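Local structure of predicted protease of the collagenase family (Methanopyrus kandleri, 5D88) at residues V45-E50 against R59-Y64; T49-A54 against R103-Y108. The protein is a zinc-binding TIM-barrel protein of the U32 family and probably acts as a peptidase. One frame throughout, in Å; residues are numbered along the deposited sequence. Where two conformers were deposited one is given.

Interaction 1 of 2, residues V45-E50 against R59-Y64; sequences VVPVTE and RYPETY
The hydroxyl of Thr63 meets two partners across this contact: it donates to Glu50 through a very short bond, Thr63 OG1 to Glu50 OE2 2.5 Å, and accepts a hydrogen from a water 3.1 Å from OG1. The setting is a beta-alpha unit of the TIM barrel, where the loop leaving strand 43-47 folds back on the residues that lead into helix 63-75. The same water accepts from the backbone N of Glu50, 3.1 Å away, and gives a weak bond to the carbonyl O of Pro61, so a single molecule bridges the two segments beside the direct bonds. Glu50 reaches Thr63 because its chain runs extended beyond CG (chi2 163°), which carries OE2 out to the Thr63 hydroxyl. Threonine suits position 49 because its two branches do different work. Thr49 OG1 donates to Pro61 O over 2.7 Å, the donor tilted 22° from the carbonyl plane. Thr49 CG2, anti to the backbone N, rests 3.5 Å from Tyr60 CB. Beyond that methylene the Tyr60 ring carries its hydroxyl to Thr55 O and Leu57 N, and the Tyr60 side chain also packs on Phe207 and Thr211 of helix 200-213. Where the strand ends, two prolines, neither with a backbone N-H to satisfy, cross at about a right angle, Pro47 CG lying 3.9 Å from Pro61 CD.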
loop_
_atom_site.group_PDB
_atom_site.type_symbol
_atom_site.label_atom_id
_atom_site.label_comp_id
_atom_site.label_asym_id
_atom_site.label_seq_id
_atom_site.Cartn_x
_atom_site.Cartn_y
_atom_site.Cartn_z
ATOM N N VAL A 45 15.443 15.137 9.779
ATOM C CA VAL A 45 14.822 14.494 8.623
ATOM C C VAL A 45 13.923 15.538 7.988
ATOM O O VAL A 45 13.017 16.053 8.649
ATOM C CB VAL A 45 14.017 13.249 9.039
ATOM C CG1 VAL A 45 13.287 12.632 7.857
ATOM C CG2 VAL A 45 14.932 12.248 9.682
ATOM N N VAL A 46 14.175 15.865 6.725
ATOM C CA VAL A 46 13.489 16.956 6.053
ATOM C C VAL A 46 12.746 16.401 4.840
ATOM O O VAL A 46 13.347 15.726 3.989
ATOM C CB VAL A 46 14.463 18.086 5.655
ATOM C CG1 VAL A 46 15.552 17.592 4.755
ATOM C CG2 VAL A 46 13.727 19.225 4.999
ATOM N N PRO A 47 11.438 16.628 4.730
ATOM C CA PRO A 47 10.686 16.146 3.562
ATOM C C PRO A 47 11.136 16.855 2.303
ATOM O O PRO A 47 11.169 18.090 2.263
ATOM C CB PRO A 47 9.229 16.510 3.891
ATOM C CG PRO A 47 9.216 16.823 5.302
ATOM C CD PRO A 47 10.563 17.340 5.668
ATOM N N VAL A 48 11.424 16.076 1.263
ATOM C CA VAL A 48 11.716 16.664 -0.042
ATOM C C VAL A 48 10.437 16.518 -0.856
ATOM O O VAL A 48 10.292 15.635 -1.707
ATOM C CB VAL A 48 12.965 16.063 -0.710
ATOM C CG1 VAL A 48 14.216 16.573 0.021
ATOM C CG2 VAL A 48 12.938 14.542 -0.731
ATOM N N THR A 49 9.510 17.424 -0.571
ATOM C CA THR A 49 8.110 17.291 -0.939
ATOM C C THR A 49 7.899 16.944 -2.400
ATOM O O THR A 49 7.136 16.025 -2.725
ATOM C CB THR A 49 7.426 18.601 -0.589
ATOM O OG1 THR A 49 7.751 18.904 0.780
ATOM C CG2 THR A 49 5.936 18.490 -0.777
ATOM N N GLU A 50 8.504 17.715 -3.298
ATOM C CA GLU A 50 8.186 17.582 -4.707
ATOM C C GLU A 50 8.685 16.265 -5.305
ATOM O O GLU A 50 8.328 15.961 -6.436
ATOM C CB GLU A 50 8.752 18.779 -5.485
ATOM C CG GLU A 50 10.260 18.794 -5.653
ATOM C CD GLU A 50 10.734 19.747 -6.751
ATOM O OE1 GLU A 50 10.514 19.477 -7.950
ATOM O OE2 GLU A 50 11.347 20.773 -6.421
ATOM N N ARG A 59 2.305 20.102 7.297
ATOM C CA ARG A 59 2.775 20.998 6.254
ATOM C C ARG A 59 4.007 20.363 5.641
ATOM O O ARG A 59 4.709 19.586 6.291
ATOM C CB ARG A 59 3.101 22.405 6.768
ATOM C CG ARG A 59 4.471 22.559 7.457
ATOM C CD ARG A 59 4.899 24.039 7.606
ATOM N NE ARG A 59 4.821 24.772 6.339
ATOM C CZ ARG A 59 5.838 25.036 5.512
ATOM N NH1 ARG A 59 7.087 24.638 5.774
ATOM N NH2 ARG A 59 5.592 25.704 4.389
ATOM N N TYR A 60 4.245 20.695 4.383
ATOM C CA TYR A 60 5.355 20.145 3.613
ATOM C C TYR A 60 6.136 21.315 3.037
ATOM O O TYR A 60 5.534 22.227 2.445
ATOM C CB TYR A 60 4.862 19.235 2.487
ATOM C CG TYR A 60 4.143 18.011 2.964
ATOM C CD1 TYR A 60 2.802 18.075 3.360
ATOM C CD2 TYR A 60 4.791 16.784 3.007
ATOM C CE1 TYR A 60 2.130 16.948 3.792
ATOM C CE2 TYR A 60 4.124 15.637 3.461
ATOM C CZ TYR A 60 2.795 15.735 3.851
ATOM O OH TYR A 60 2.105 14.624 4.286
ATOM N N PRO A 61 7.453 21.349 3.190
ATOM C CA PRO A 61 8.212 22.527 2.758
ATOM C C PRO A 61 8.386 22.553 1.255
ATOM O O PRO A 61 8.555 21.508 0.623
ATOM C CB PRO A 61 9.564 22.356 3.453
ATOM C CG PRO A 61 9.689 20.900 3.678
ATOM C CD PRO A 61 8.293 20.389 3.914
ATOM N N GLU A 62 8.346 23.762 0.692
ATOM C CA GLU A 62 8.689 23.974 -0.705
ATOM C C GLU A 62 10.187 23.820 -0.898
ATOM O O GLU A 62 10.968 23.857 0.049
ATOM C CB GLU A 62 8.259 25.369 -1.172
ATOM C CG GLU A 62 6.835 25.723 -0.792
ATOM C CD GLU A 62 5.968 26.036 -1.972
ATOM O OE1 GLU A 62 6.480 26.596 -2.965
ATOM O OE2 GLU A 62 4.761 25.715 -1.903
ATOM N N THR A 63 10.592 23.672 -2.161
ATOM C CA THR A 63 11.991 23.374 -2.427
ATOM C C THR A 63 12.915 24.462 -1.884
ATOM O O THR A 63 13.969 24.151 -1.323
ATOM C CB THR A 63 12.185 23.150 -3.918
ATOM O OG1 THR A 63 11.372 22.032 -4.290
ATOM C CG2 THR A 63 13.638 22.843 -4.231
ATOM N N TYR A 64 12.538 25.740 -2.002
ATOM C CA TYR A 64 13.450 26.772 -1.508
ATOM C C TYR A 64 13.587 26.693 0.006
ATOM O O TYR A 64 14.650 27.015 0.547
ATOM C CB TYR A 64 13.001 28.175 -1.936
ATOM C CG TYR A 64 11.893 28.745 -1.091
ATOM C CD1 TYR A 64 12.177 29.466 0.067
ATOM C CD2 TYR A 64 10.558 28.548 -1.436
ATOM C CE1 TYR A 64 11.166 29.981 0.856
ATOM C CE2 TYR A 64 9.536 29.060 -0.648
ATOM C CZ TYR A 64 9.848 29.777 0.496
ATOM O OH TYR A 64 8.842 30.291 1.286
HETATM O O HOH W 1 10.078 20.179 -2.234
#

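Interaction 2 of 2, residues T49-A54 against R103-Y108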
loop_
_atom_site.group_PDB
_atom_site.type_symbol
_atom_site.label_atom_id
_atom_site.label_comp_id
_atom_site.label_asym_id
_atom_site.label_seq_id
_atom_site.Cartn_x
_atom_site.Cartn_y
_atom_site.Cartn_z
ATOM N N THR A 49 9.510 17.424 -0.571
ATOM C CA THR A 49 8.110 17.291 -0.939
ATOM C C THR A 49 7.899 16.944 -2.400
ATOM O O THR A 49 7.136 16.025 -2.725
ATOM C CB THR A 49 7.426 18.601 -0.589
ATOM O OG1 THR A 49 7.751 18.904 0.780
ATOM C CG2 THR A 49 5.936 18.490 -0.777
ATOM N N GLU A 50 8.504 17.715 -3.298
ATOM C CA GLU A 50 8.186 17.582 -4.707
ATOM C C GLU A 50 8.685 16.265 -5.305
ATOM O O GLU A 50 8.328 15.961 -6.436
ATOM C CB GLU A 50 8.752 18.779 -5.485
ATOM C CG GLU A 50 10.260 18.794 -5.653
ATOM C CD GLU A 50 10.734 19.747 -6.751
ATOM O OE1 GLU A 50 10.514 19.477 -7.950
ATOM O OE2 GLU A 50 11.347 20.773 -6.421
ATOM N N HIS A 51 9.437 15.462 -4.560
ATOM C CA HIS A 51 9.849 14.148 -5.009
ATOM C C HIS A 51 9.030 13.007 -4.426
ATOM O O HIS A 51 9.292 11.845 -4.766
ATOM C CB HIS A 51 11.327 13.983 -4.719
ATOM C CG HIS A 51 12.149 14.951 -5.498
ATOM N ND1 HIS A 51 12.990 15.874 -4.916
ATOM C CD2 HIS A 51 12.197 15.182 -6.829
ATOM C CE1 HIS A 51 13.551 16.608 -5.863
ATOM N NE2 HIS A 51 13.086 16.209 -7.032
ATOM N N GLY A 52 8.023 13.311 -3.599
ATOM C CA GLY A 52 7.077 12.319 -3.123
ATOM C C GLY A 52 7.320 11.883 -1.694
ATOM O O GLY A 52 8.343 11.267 -1.372
ATOM N N VAL A 53 6.362 12.221 -0.833
ATOM C CA VAL A 53 6.392 11.921 0.593
ATOM C C VAL A 53 5.073 11.242 0.962
ATOM O O VAL A 53 3.997 11.769 0.656
ATOM C CB VAL A 53 6.602 13.197 1.433
ATOM C CG1 VAL A 53 6.610 12.844 2.926
ATOM C CG2 VAL A 53 7.921 13.879 1.038
ATOM N N ALA A 54 5.159 10.068 1.596
ATOM C CA ALA A 54 3.983 9.348 2.088
ATOM C C ALA A 54 3.651 9.660 3.538
ATOM O O ALA A 54 2.492 9.530 3.951
ATOM C CB ALA A 54 4.196 7.840 1.947
ATOM N N ARG A 103 17.529 8.889 -11.266
ATOM C CA ARG A 103 18.922 9.223 -11.013
ATOM C C ARG A 103 19.101 10.728 -10.901
ATOM O O ARG A 103 19.914 11.201 -10.103
ATOM C CB ARG A 103 19.825 8.656 -12.115
ATOM C CG ARG A 103 19.827 7.143 -12.217
ATOM C CD ARG A 103 20.440 6.492 -10.983
ATOM N NE ARG A 103 21.759 7.043 -10.712
ATOM C CZ ARG A 103 22.894 6.550 -11.195
ATOM N NH1 ARG A 103 22.899 5.461 -11.956
ATOM N NH2 ARG A 103 24.037 7.144 -10.906
ATOM N N SER A 104 18.361 11.505 -11.702
ATOM C CA SER A 104 18.446 12.956 -11.567
ATOM C C SER A 104 18.036 13.404 -10.171
ATOM O O SER A 104 18.665 14.292 -9.580
ATOM C CB SER A 104 17.568 13.643 -12.599
ATOM O OG SER A 104 17.850 15.010 -12.573
ATOM N N THR A 105 16.960 12.821 -9.648
ATOM C CA THR A 105 16.494 13.141 -8.296
ATOM C C THR A 105 17.536 12.756 -7.247
ATOM O O THR A 105 17.854 13.546 -6.351
ATOM C CB THR A 105 15.162 12.435 -8.038
ATOM O OG1 THR A 105 14.171 12.973 -8.914
ATOM C CG2 THR A 105 14.670 12.629 -6.588
ATOM N N LEU A 106 18.091 11.547 -7.347
ATOM C CA LEU A 106 19.076 11.142 -6.356
ATOM C C LEU A 106 20.346 11.974 -6.467
ATOM O O LEU A 106 20.963 12.278 -5.446
ATOM C CB LEU A 106 19.374 9.654 -6.488
ATOM C CG LEU A 106 18.124 8.788 -6.329
ATOM C CD1 LEU A 106 18.464 7.334 -6.488
ATOM C CD2 LEU A 106 17.456 9.029 -4.999
ATOM N N ASP A 107 20.741 12.378 -7.682
ATOM C CA ASP A 107 21.871 13.293 -7.815
ATOM C C ASP A 107 21.602 14.598 -7.093
ATOM O O ASP A 107 22.502 15.183 -6.480
ATOM C CB ASP A 107 22.157 13.606 -9.277
ATOM C CG ASP A 107 22.792 12.470 -10.017
ATOM O OD1 ASP A 107 23.194 11.450 -9.408
ATOM O OD2 ASP A 107 22.899 12.637 -11.250
ATOM N N TYR A 108 20.380 15.096 -7.201
ATOM C CA TYR A 108 20.023 16.309 -6.488
ATOM C C TYR A 108 20.229 16.125 -4.989
ATOM O O TYR A 108 20.872 16.945 -4.333
ATOM C CB TYR A 108 18.582 16.676 -6.814
ATOM C CG TYR A 108 18.033 17.740 -5.918
ATOM C CD1 TYR A 108 18.484 19.050 -6.014
ATOM C CD2 TYR A 108 17.079 17.436 -4.966
ATOM C CE1 TYR A 108 17.990 20.032 -5.187
ATOM C CE2 TYR A 108 16.564 18.416 -4.132
ATOM C CZ TYR A 108 17.030 19.709 -4.245
ATOM O OH TYR A 108 16.542 20.685 -3.420
#
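On the surface of the TIM barrel, the loop that follows strand 43-47 touches helix 98-113 through one histidine, so that the loop of one beta-alpha unit meets the helix of the next. His51 ends a short 3-10 segment, and its imidazole packs against Thr105 and Tyr108, which stand three residues apart and so on neighbouring turns of one helix face. No hydrogen bond crosses; the contact is made by ring and methyl surfaces. Thr105 CG2 sits over one face of the imidazole in a CH-pi contact, 3.7 Å from the centroid of the His51 ring and 18° off the normal, displaced toward the rim. The beta-branch of threonine explains this: with CG2 anti to the backbone N, the methyl turns to the histidine, while OG1 bonds back to the carbonyl O of Ser101 one turn earlier in the helix. On the opposite face of the imidazole lies Glu50 CG, 3.9 Å above the plane and over its centre, so the flat ring is sandwiched between two aliphatic carbons. Tyr108 approaches obliquely, its ring plane at 52° to that of His51 and the centroids 5.7 Å apart. Its long side chain reaches across to helix 63-75, where the hydroxyl bonds to Glu67, and on the way the ring passes the histidine at a slant, with Tyr108 CD2 3.7 Å from His51 CE1.

The two interactions lie on the same side of the chain's centre, their centres about 10 Å apart, and both start from the end of strand 43-47 and the loop after it. Residues Thr49 and Glu50 belong to both segments there. Interaction 1 is local, closing the loop onto the start of its own helix; interaction 2 reaches 49 residues on, past strand 79-83, to helix 98-113. They also meet directly, Thr63 CG2 packing 3.7 Å from Tyr108 OH. Together they tie one loop to two successive helices of the barrel, with the side chains of Thr49 and His51 about 11 and 12 Å from that of the zinc ligand His209.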